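Local coordinates for ABC transporter, substrate binding protein (Agrobacterium tumefaciens, PDB 3C9H), which probably captures a solute in the periplasm and delivers it to an ABC transporter, and binds a magnesium ion, at residues Q99-Q109 with I264-P274; E135-F146 with F228-A239. One frame throughout, in Å; residues are numbered along the deposited sequence.

How the contacts relate
Following the chain from the N terminus, the helix and short strand of residues 99-109 come first, then strand 135-142 within residues 135-146, its partner in residues 228-239, and last residues 264-274. Contact 2 is therefore nested inside the larger loop that contact 1 closes. The two lie on opposite sides of the chain's centre, with centres about 32 Å apart and nearest atoms about 8 Å apart, and do not touch. Strand 258-268 relates them: its end takes part in contact 1, while strand 135-142 of contact 2 pairs with it antiparallel. Contact 1 fastens helix 96-104 and strand 108-109 to that strand; contact 2 joins strand 135-142 to strand 230-235 and the start of helix 236-245.

Contact 1: residues Q99-Q109 with I264-P274; sequences QVKLSNDGYAQ and IGLVPEAAANP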
loop_
_atom_site.group_PDB
_atom_site.type_symbol
_atom_site.label_atom_id
_atom_site.label_comp_id
_atom_site.label_asym_id
_atom_site.label_seq_id
_atom_site.Cartn_x
_atom_site.Cartn_y
_atom_site.Cartn_z
ATOM N N GLN A 99 8.576 6.060 4.344
ATOM C CA GLN A 99 8.410 5.985 5.788
ATOM C C GLN A 99 9.726 5.709 6.497
ATOM O O GLN A 99 10.020 6.299 7.521
ATOM C CB GLN A 99 7.362 4.944 6.155
ATOM C CG GLN A 99 5.943 5.380 5.770
ATOM C CD GLN A 99 5.367 6.417 6.728
ATOM O OE1 GLN A 99 5.642 7.616 6.599
ATOM N NE2 GLN A 99 4.542 5.961 7.688
ATOM N N VAL A 100 10.516 4.809 5.947
ATOM C CA VAL A 100 11.845 4.527 6.503
ATOM C C VAL A 100 12.750 5.754 6.325
ATOM O O VAL A 100 13.475 6.113 7.243
ATOM C CB VAL A 100 12.456 3.245 5.901
ATOM C CG1 VAL A 100 13.979 3.078 6.317
ATOM C CG2 VAL A 100 11.640 2.033 6.361
ATOM N N LYS A 101 12.687 6.422 5.176
ATOM C CA LYS A 101 13.392 7.713 5.037
ATOM C C LYS A 101 13.030 8.769 6.096
ATOM O O LYS A 101 13.925 9.374 6.673
ATOM C CB LYS A 101 13.249 8.291 3.631
ATOM C CG LYS A 101 14.053 9.579 3.426
ATOM C CD LYS A 101 14.171 9.903 1.970
ATOM C CE LYS A 101 15.105 11.122 1.711
ATOM N NZ LYS A 101 16.491 11.024 2.361
ATOM N N LEU A 102 11.740 9.029 6.345
ATOM C CA LEU A 102 11.365 9.932 7.434
ATOM C C LEU A 102 12.036 9.517 8.729
ATOM O O LEU A 102 12.600 10.347 9.428
ATOM C CB LEU A 102 9.857 9.976 7.688
ATOM C CG LEU A 102 8.907 10.635 6.694
ATOM C CD1 LEU A 102 7.460 10.324 7.118
ATOM C CD2 LEU A 102 9.128 12.124 6.593
ATOM N N SER A 103 11.959 8.225 9.044
ATOM C CA SER A 103 12.472 7.694 10.292
ATOM C C SER A 103 13.999 7.840 10.354
ATOM O O SER A 103 14.576 8.208 11.398
ATOM C CB SER A 103 12.052 6.226 10.426
ATOM O OG SER A 103 10.635 6.098 10.426
ATOM N N ASN A 104 14.651 7.570 9.233
ATOM C CA ASN A 104 16.104 7.754 9.133
ATOM C C ASN A 104 16.560 9.232 9.273
ATOM O O ASN A 104 17.643 9.509 9.790
ATOM C CB ASN A 104 16.576 7.165 7.804
ATOM C CG ASN A 104 18.070 7.005 7.734
ATOM O OD1 ASN A 104 18.739 7.727 6.981
ATOM N ND2 ASN A 104 18.615 6.080 8.517
ATOM N N ASP A 105 15.756 10.182 8.803
ATOM C CA ASP A 105 16.167 11.585 8.743
ATOM C C ASP A 105 15.720 12.383 9.953
ATOM O O ASP A 105 15.895 13.603 9.989
ATOM C CB ASP A 105 15.646 12.261 7.472
ATOM C CG ASP A 105 16.300 11.742 6.216
ATOM O OD1 ASP A 105 17.365 11.116 6.320
ATOM O OD2 ASP A 105 15.767 11.974 5.106
ATOM N N GLY A 106 15.147 11.712 10.951
ATOM C CA GLY A 106 14.792 12.387 12.188
ATOM C C GLY A 106 13.368 12.908 12.287
ATOM O O GLY A 106 13.042 13.581 13.260
ATOM N N TYR A 107 12.522 12.578 11.302
ATOM C CA TYR A 107 11.140 13.040 11.267
ATOM C C TYR A 107 10.159 12.158 12.055
ATOM O O TYR A 107 8.992 12.524 12.212
ATOM C CB TYR A 107 10.667 13.229 9.803
ATOM C CG TYR A 107 11.368 14.375 9.108
ATOM C CD1 TYR A 107 10.854 15.670 9.152
ATOM C CD2 TYR A 107 12.566 14.170 8.432
ATOM C CE1 TYR A 107 11.520 16.736 8.542
ATOM C CE2 TYR A 107 13.240 15.230 7.798
ATOM C CZ TYR A 107 12.716 16.507 7.866
ATOM O OH TYR A 107 13.378 17.537 7.247
ATOM N N ALA A 108 10.633 11.019 12.558
ATOM C CA ALA A 108 9.858 10.163 13.432
ATOM C C ALA A 108 10.420 10.231 14.857
ATOM O O ALA A 108 11.497 10.804 15.102
ATOM C CB ALA A 108 9.859 8.730 12.910
ATOM N N GLN A 109 9.675 9.662 15.799
ATOM C CA GLN A 109 10.170 9.458 17.152
ATOM C C GLN A 109 9.868 8.015 17.580
ATOM O O GLN A 109 8.931 7.392 17.083
ATOM C CB GLN A 109 9.575 10.480 18.130
ATOM C CG GLN A 109 8.057 10.487 18.228
ATOM C CD GLN A 109 7.564 11.468 19.275
ATOM O OE1 GLN A 109 7.724 11.233 20.460
ATOM N NE2 GLN A 109 6.973 12.574 18.839
ATOM N N ILE A 264 3.398 0.867 6.786
ATOM C CA ILE A 264 4.286 1.254 7.880
ATOM C C ILE A 264 3.691 2.404 8.671
ATOM O O ILE A 264 3.289 3.428 8.102
ATOM C CB ILE A 264 5.691 1.630 7.343
ATOM C CG1 ILE A 264 6.442 0.389 6.831
ATOM C CG2 ILE A 264 6.550 2.354 8.424
ATOM C CD1 ILE A 264 7.857 0.769 6.309
ATOM N N GLY A 265 3.589 2.198 9.979
ATOM C CA GLY A 265 3.140 3.198 10.903
ATOM C C GLY A 265 4.275 3.748 11.742
ATOM O O GLY A 265 5.166 3.029 12.156
ATOM N N LEU A 266 4.208 5.046 11.991
ATOM C CA LEU A 266 5.172 5.760 12.864
ATOM C C LEU A 266 4.505 7.013 13.436
ATOM O O LEU A 266 3.513 7.473 12.901
ATOM C CB LEU A 266 6.444 6.121 12.096
ATOM C CG LEU A 266 6.333 7.074 10.893
ATOM C CD1 LEU A 266 6.266 8.532 11.367
ATOM C CD2 LEU A 266 7.517 6.874 9.867
ATOM N N VAL A 267 5.054 7.512 14.546
ATOM C CA VAL A 267 4.633 8.736 15.191
ATOM C C VAL A 267 5.667 9.784 14.838
ATOM O O VAL A 267 6.843 9.605 15.157
ATOM C CB VAL A 267 4.597 8.580 16.732
ATOM C CG1 VAL A 267 4.355 9.937 17.410
ATOM C CG2 VAL A 267 3.549 7.537 17.129
ATOM N N PRO A 268 5.249 10.840 14.131
ATOM C CA PRO A 268 6.136 11.930 13.793
ATOM C C PRO A 268 6.756 12.624 15.035
ATOM O O PRO A 268 6.119 12.771 16.076
ATOM C CB PRO A 268 5.223 12.895 13.006
ATOM C CG PRO A 268 4.145 11.986 12.413
ATOM C CD PRO A 268 3.899 11.035 13.560
ATOM N N GLU A 269 8.013 13.019 14.900
ATOM C CA GLU A 269 8.716 13.818 15.892
ATOM C C GLU A 269 7.936 15.078 16.302
ATOM O O GLU A 269 7.929 15.444 17.488
ATOM C CB GLU A 269 10.078 14.211 15.324
ATOM C CG GLU A 269 10.996 14.872 16.315
ATOM C CD GLU A 269 10.846 16.378 16.367
ATOM O OE1 GLU A 269 10.189 16.958 15.463
ATOM O OE2 GLU A 269 11.412 16.998 17.306
ATOM N N ALA A 270 7.270 15.717 15.332
ATOM C CA ALA A 270 6.546 16.988 15.550
ATOM C C ALA A 270 5.046 16.813 15.803
ATOM O O ALA A 270 4.260 17.763 15.686
ATOM C CB ALA A 270 6.754 17.896 14.383
ATOM N N ALA A 271 4.646 15.605 16.159
ATOM C CA ALA A 271 3.280 15.326 16.575
ATOM C C ALA A 271 2.851 16.314 17.647
ATOM O O ALA A 271 3.620 16.595 18.567
ATOM C CB ALA A 271 3.179 13.908 17.115
ATOM N N ALA A 272 1.624 16.829 17.523
ATOM C CA ALA A 272 1.062 17.666 18.564
ATOM C C ALA A 272 0.672 16.798 19.754
ATOM O O ALA A 272 0.765 17.216 20.902
ATOM C CB ALA A 272 -0.131 18.440 18.027
ATOM N N ASN A 273 0.231 15.577 19.470
ATOM C CA ASN A 273 -0.193 14.649 20.500
ATOM C C ASN A 273 0.427 13.270 20.292
ATOM O O ASN A 273 -0.260 12.331 19.930
ATOM C CB ASN A 273 -1.723 14.586 20.512
ATOM C CG ASN A 273 -2.338 15.752 21.271
ATOM O OD1 ASN A 273 -2.398 15.722 22.509
ATOM N ND2 ASN A 273 -2.778 16.775 20.553
ATOM N N PRO A 274 1.736 13.148 20.552
ATOM C CA PRO A 274 2.409 11.887 20.294
ATOM C C PRO A 274 1.834 10.741 21.116
ATOM O O PRO A 274 1.848 9.595 20.676
ATOM C CB PRO A 274 3.874 12.175 20.662
ATOM C CG PRO A 274 3.853 13.373 21.541
ATOM C CD PRO A 274 2.654 14.173 21.098
HETATM O O HOH W 1 7.940 15.142 12.399
HETATM O O HOH W 2 7.062 5.830 15.992
HETATM O O HOH W 3 5.862 15.298 19.441
#
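Gln109 grips the 264-274 segment with both backbone and side chain. Its N donates to Val267 O at 2.9 Å, almost in line with the carbonyl. Its CG sits between backbone N and carbonyl carbon (chi1 58°) and the chain runs on extended, so that NE2 donates to Pro268 O at 2.9 Å. That oxygen also accepts Ala271 N, from the opposite face of its plane, within a type I turn. Water 3 links Gln109 NE2 to the carbonyls of Glu269 and Ala271. Tyr107 O in turn receives Glu269 N.

At the helix, Gln99 bends at chi2 (-76°), and NE2 donates to Ile264 O at 2.9 Å from above the carbonyl plane, with that oxygen close to the amide plane. Its CB lies against Ile264 CG2 (3.5 Å), the side chains running in opposite directions. Leu266 divides its methyls: CD2 lies 3.3 Å from Ser103 OG, which itself bonds Gln99 O, and CD1 packs on Ala108 CB. Farther out, Val100 CG2 meets Ile264 CD1, and Pro274 CB lies 3.6 Å from Gln109 NE2. Helix 96-104 thus packs over strand 258-268, and residues 108-109 return antiparallel beside it, Ala108 opposite Pro268, in a periplasmic-binding-protein alpha/beta fold.

Contact 2: residues E135-F146 with F228-A239; sequences EPAVFVYHKPSF and FVLGYNILGSYA
Val138 and Ile234 exchange two backbone hydrogen bonds, N to O in each direction, both in the carbonyl plane; Val140 and Gly231 exchange another two. Between these pairs the register slips by one residue, where Asn233 and Ile234 both face Val138. Val229 O takes His142 N at one end, and at the other Gly236 N, in the first turn of the helix, reaches Pro136 O at 2.9 Å.

Among side chains, Ser237 OG donates to Glu135 OE1; the modelled 2.5 Å is improbably short and its exact length doubtful. Glu135 OE2 also forms a salt bridge with Arg263.

Apolar packing falls on both faces. On one, Val140 points CG1 at Ala239 CB, 3.7 Å away, and CG2 at Ile234 CG1, the two side chains crossing at about a right angle. Val138 CG2 lies 3.7 Å from Gly236 CA. On the other, Tyr141 CB touches Leu230 CD2, and Phe146 CZ meets Leu230 CG at 3.9 Å.

The aromatic pair is oblique: Phe139 CE1 comes to the edge of the Tyr232 ring, 3.6 Å from CD1, with planes at 42°. Tyr232 OH bonds Asp191.

The slip is a G1 beta bulge, and the strand it interrupts leads to Leu235, whose side chain lies about 6 Å from the magnesium ion bound at Ser41 and Asp43, and on into helix 236-245, where Tyr238 OH bonds Asp43 N.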
loop_
_atom_site.group_PDB
_atom_site.type_symbol
_atom_site.label_atom_id
_atom_site.label_comp_id
_atom_site.label_asym_id
_atom_site.label_seq_id
_atom_site.Cartn_x
_atom_site.Cartn_y
_atom_site.Cartn_z
ATOM N N GLU A 135 0.464 -7.149 2.218
ATOM C CA GLU A 135 -0.467 -6.944 1.064
ATOM C C GLU A 135 0.208 -7.107 -0.306
ATOM O O GLU A 135 1.190 -6.449 -0.575
ATOM C CB GLU A 135 -1.092 -5.540 1.152
ATOM C CG GLU A 135 -2.065 -5.388 2.331
ATOM C CD GLU A 135 -2.465 -3.943 2.548
ATOM O OE1 GLU A 135 -3.258 -3.428 1.729
ATOM O OE2 GLU A 135 -1.948 -3.310 3.497
ATOM N N PRO A 136 -0.302 -8.015 -1.164
ATOM C CA PRO A 136 0.334 -8.275 -2.454
ATOM C C PRO A 136 -0.099 -7.327 -3.576
ATOM O O PRO A 136 -1.195 -6.764 -3.517
ATOM C CB PRO A 136 -0.115 -9.691 -2.779
ATOM C CG PRO A 136 -1.522 -9.758 -2.223
ATOM C CD PRO A 136 -1.433 -8.922 -0.921
ATOM N N ALA A 137 0.793 -7.138 -4.544
ATOM C CA ALA A 137 0.516 -6.443 -5.802
ATOM C C ALA A 137 0.089 -7.487 -6.822
ATOM O O ALA A 137 0.891 -8.391 -7.191
ATOM C CB ALA A 137 1.733 -5.759 -6.291
ATOM N N VAL A 138 -1.135 -7.339 -7.313
ATOM C CA VAL A 138 -1.805 -8.394 -8.079
ATOM C C VAL A 138 -2.287 -7.899 -9.439
ATOM O O VAL A 138 -2.340 -6.692 -9.701
ATOM C CB VAL A 138 -3.023 -8.945 -7.297
ATOM C CG1 VAL A 138 -2.598 -9.427 -5.920
ATOM C CG2 VAL A 138 -4.163 -7.871 -7.212
ATOM N N PHE A 139 -2.633 -8.849 -10.299
ATOM C CA PHE A 139 -3.331 -8.529 -11.538
ATOM C C PHE A 139 -4.822 -8.505 -11.215
ATOM O O PHE A 139 -5.307 -9.294 -10.419
ATOM C CB PHE A 139 -3.133 -9.583 -12.642
ATOM C CG PHE A 139 -1.700 -9.872 -13.047
ATOM C CD1 PHE A 139 -0.625 -9.100 -12.622
ATOM C CD2 PHE A 139 -1.441 -10.931 -13.897
ATOM C CE1 PHE A 139 0.675 -9.391 -13.043
ATOM C CE2 PHE A 139 -0.131 -11.221 -14.336
ATOM C CZ PHE A 139 0.918 -10.452 -13.907
ATOM N N VAL A 140 -5.537 -7.632 -11.900
ATOM C CA VAL A 140 -6.965 -7.626 -11.870
ATOM C C VAL A 140 -7.456 -7.694 -13.316
ATOM O O VAL A 140 -6.746 -7.299 -14.255
ATOM C CB VAL A 140 -7.540 -6.404 -11.100
ATOM C CG1 VAL A 140 -7.135 -6.471 -9.632
ATOM C CG2 VAL A 140 -7.084 -5.080 -11.730
ATOM N N TYR A 141 -8.645 -8.250 -13.495
ATOM C CA TYR A 141 -9.223 -8.355 -14.838
ATOM C C TYR A 141 -10.728 -8.197 -14.789
ATOM O O TYR A 141 -11.347 -8.419 -13.743
ATOM C CB TYR A 141 -8.839 -9.684 -15.516
ATOM C CG TYR A 141 -9.369 -10.947 -14.868
ATOM C CD1 TYR A 141 -10.456 -11.639 -15.412
ATOM C CD2 TYR A 141 -8.782 -11.459 -13.716
ATOM C CE1 TYR A 141 -10.940 -12.802 -14.803
ATOM C CE2 TYR A 141 -9.239 -12.608 -13.131
ATOM C CZ TYR A 141 -10.330 -13.267 -13.669
ATOM O OH TYR A 141 -10.772 -14.409 -13.064
ATOM N N HIS A 142 -11.285 -7.813 -15.932
ATOM C CA HIS A 142 -12.721 -7.736 -16.147
ATOM C C HIS A 142 -13.218 -9.117 -16.624
ATOM O O HIS A 142 -13.001 -9.504 -17.759
ATOM C CB HIS A 142 -12.997 -6.649 -17.180
ATOM C CG HIS A 142 -14.447 -6.449 -17.490
ATOM N ND1 HIS A 142 -15.364 -6.025 -16.551
ATOM C CD2 HIS A 142 -15.129 -6.574 -18.646
ATOM C CE1 HIS A 142 -16.550 -5.914 -17.114
ATOM N NE2 HIS A 142 -16.434 -6.238 -18.386
ATOM N N LYS A 143 -13.861 -9.848 -15.721
ATOM C CA LYS A 143 -14.297 -11.231 -15.974
ATOM C C LYS A 143 -15.085 -11.402 -17.278
ATOM O O LYS A 143 -14.778 -12.284 -18.048
ATOM C CB LYS A 143 -15.110 -11.785 -14.790
ATOM C CG LYS A 143 -14.343 -11.896 -13.493
ATOM C CD LYS A 143 -15.142 -12.671 -12.466
ATOM C CE LYS A 143 -14.359 -12.830 -11.185
ATOM N NZ LYS A 143 -14.827 -13.973 -10.338
ATOM N N PRO A 144 -16.086 -10.545 -17.535
ATOM C CA PRO A 144 -16.797 -10.635 -18.826
ATOM C C PRO A 144 -15.929 -10.510 -20.071
ATOM O O PRO A 144 -16.359 -10.929 -21.151
ATOM C CB PRO A 144 -17.785 -9.462 -18.769
ATOM C CG PRO A 144 -18.029 -9.273 -17.305
ATOM C CD PRO A 144 -16.677 -9.516 -16.671
ATOM N N SER A 145 -14.734 -9.942 -19.939
ATOM C CA SER A 145 -13.820 -9.787 -21.083
ATOM C C SER A 145 -12.950 -11.018 -21.318
ATOM O O SER A 145 -12.270 -11.081 -22.323
ATOM C CB SER A 145 -12.901 -8.563 -20.911
ATOM O OG SER A 145 -13.635 -7.369 -20.969
ATOM N N PHE A 146 -12.947 -11.962 -20.386
ATOM C CA PHE A 146 -12.092 -13.144 -20.464
ATOM C C PHE A 146 -12.944 -14.394 -20.506
ATOM O O PHE A 146 -12.834 -15.284 -19.667
ATOM C CB PHE A 146 -11.113 -13.185 -19.316
ATOM C CG PHE A 146 -10.000 -12.206 -19.490
ATOM C CD1 PHE A 146 -8.814 -12.587 -20.118
ATOM C CD2 PHE A 146 -10.167 -10.889 -19.123
ATOM C CE1 PHE A 146 -7.793 -11.676 -20.318
ATOM C CE2 PHE A 146 -9.139 -9.966 -19.330
ATOM C CZ PHE A 146 -7.961 -10.369 -19.935
ATOM N N PHE A 228 -11.638 -0.926 -18.719
ATOM C CA PHE A 228 -10.343 -1.573 -18.789
ATOM C C PHE A 228 -10.527 -3.059 -18.646
ATOM O O PHE A 228 -11.383 -3.503 -17.908
ATOM C CB PHE A 228 -9.455 -1.108 -17.624
ATOM C CG PHE A 228 -9.053 0.351 -17.687
ATOM C CD1 PHE A 228 -9.021 1.054 -18.876
ATOM C CD2 PHE A 228 -8.624 0.993 -16.530
ATOM C CE1 PHE A 228 -8.627 2.390 -18.909
ATOM C CE2 PHE A 228 -8.229 2.330 -16.558
ATOM C CZ PHE A 228 -8.234 3.022 -17.753
ATOM N N VAL A 229 -9.697 -3.833 -19.329
ATOM C CA VAL A 229 -9.778 -5.294 -19.232
ATOM C C VAL A 229 -8.772 -5.878 -18.222
ATOM O O VAL A 229 -8.988 -6.953 -17.683
ATOM C CB VAL A 229 -9.579 -5.923 -20.607
ATOM C CG1 VAL A 229 -10.669 -5.400 -21.567
ATOM C CG2 VAL A 229 -8.159 -5.672 -21.146
ATOM N N LEU A 230 -7.674 -5.163 -17.982
ATOM C CA LEU A 230 -6.598 -5.624 -17.098
ATOM C C LEU A 230 -5.991 -4.463 -16.309
ATOM O O LEU A 230 -5.806 -3.362 -16.843
ATOM C CB LEU A 230 -5.459 -6.269 -17.909
ATOM C CG LEU A 230 -5.621 -7.702 -18.419
ATOM C CD1 LEU A 230 -4.568 -7.975 -19.500
ATOM C CD2 LEU A 230 -5.529 -8.717 -17.283
ATOM N N GLY A 231 -5.655 -4.726 -15.050
ATOM C CA GLY A 231 -4.783 -3.846 -14.271
ATOM C C GLY A 231 -3.570 -4.590 -13.729
ATOM O O GLY A 231 -3.644 -5.786 -13.396
ATOM N N TYR A 232 -2.454 -3.873 -13.623
ATOM C CA TYR A 232 -1.178 -4.442 -13.234
ATOM C C TYR A 232 -0.660 -3.765 -11.950
ATOM O O TYR A 232 -0.690 -2.543 -11.852
ATOM C CB TYR A 232 -0.150 -4.272 -14.372
ATOM C CG TYR A 232 1.225 -4.731 -13.999
ATOM C CD1 TYR A 232 1.539 -6.079 -13.996
ATOM C CD2 TYR A 232 2.221 -3.825 -13.639
ATOM C CE1 TYR A 232 2.796 -6.525 -13.617
ATOM C CE2 TYR A 232 3.498 -4.264 -13.261
ATOM C CZ TYR A 232 3.773 -5.607 -13.250
ATOM O OH TYR A 232 5.025 -6.065 -12.896
ATOM N N ASN A 233 -0.166 -4.564 -11.008
ATOM C CA ASN A 233 0.371 -4.076 -9.718
ATOM C C ASN A 233 -0.640 -3.359 -8.842
ATOM O O ASN A 233 -0.329 -2.357 -8.191
ATOM C CB ASN A 233 1.585 -3.170 -9.938
ATOM C CG ASN A 233 2.897 -3.928 -9.980
ATOM O OD1 ASN A 233 3.984 -3.313 -10.031
ATOM N ND2 ASN A 233 2.822 -5.245 -9.944
ATOM N N ILE A 234 -1.840 -3.915 -8.778
ATOM C CA ILE A 234 -2.929 -3.335 -8.027
ATOM C C ILE A 234 -2.878 -3.925 -6.620
ATOM O O ILE A 234 -2.478 -5.071 -6.450
ATOM C CB ILE A 234 -4.305 -3.630 -8.728
ATOM C CG1 ILE A 234 -4.233 -3.151 -10.187
ATOM C CG2 ILE A 234 -5.481 -2.966 -7.970
ATOM C CD1 ILE A 234 -3.793 -1.690 -10.350
ATOM N N LEU A 235 -3.289 -3.139 -5.620
ATOM C CA LEU A 235 -3.362 -3.626 -4.258
ATOM C C LEU A 235 -4.394 -4.756 -4.128
ATOM O O LEU A 235 -5.578 -4.563 -4.378
ATOM C CB LEU A 235 -3.629 -2.478 -3.277
ATOM C CG LEU A 235 -2.501 -1.441 -3.074
ATOM C CD1 LEU A 235 -2.954 -0.370 -2.075
ATOM C CD2 LEU A 235 -1.165 -2.101 -2.628
ATOM N N GLY A 236 -3.933 -5.929 -3.712
ATOM C CA GLY A 236 -4.789 -7.115 -3.626
ATOM C C GLY A 236 -5.888 -6.969 -2.596
ATOM O O GLY A 236 -6.969 -7.483 -2.771
ATOM N N SER A 237 -5.593 -6.263 -1.506
ATOM C CA SER A 237 -6.569 -6.030 -0.442
ATOM C C SER A 237 -7.748 -5.217 -0.969
ATOM O O SER A 237 -8.887 -5.560 -0.761
ATOM C CB SER A 237 -5.881 -5.297 0.713
ATOM O OG SER A 237 -5.062 -4.243 0.213
ATOM N N TYR A 238 -7.456 -4.136 -1.678
ATOM C CA TYR A 238 -8.469 -3.289 -2.277
ATOM C C TYR A 238 -9.206 -4.060 -3.359
ATOM O O TYR A 238 -10.424 -3.915 -3.493
ATOM C CB TYR A 238 -7.820 -2.063 -2.896
ATOM C CG TYR A 238 -7.241 -1.037 -1.915
ATOM C CD1 TYR A 238 -7.128 -1.293 -0.544
ATOM C CD2 TYR A 238 -6.803 0.180 -2.377
ATOM C CE1 TYR A 238 -6.570 -0.343 0.327
ATOM C CE2 TYR A 238 -6.272 1.124 -1.529
ATOM C CZ TYR A 238 -6.162 0.861 -0.168
ATOM O OH TYR A 238 -5.613 1.810 0.666
ATOM N N ALA A 239 -8.478 -4.878 -4.123
ATOM C CA ALA A 239 -9.094 -5.645 -5.186
ATOM C C ALA A 239 -10.104 -6.628 -4.583
ATOM O O ALA A 239 -11.208 -6.736 -5.078
ATOM C CB ALA A 239 -8.036 -6.360 -6.010
HETATM O O HOH W 4 0.962 -7.163 -10.314
#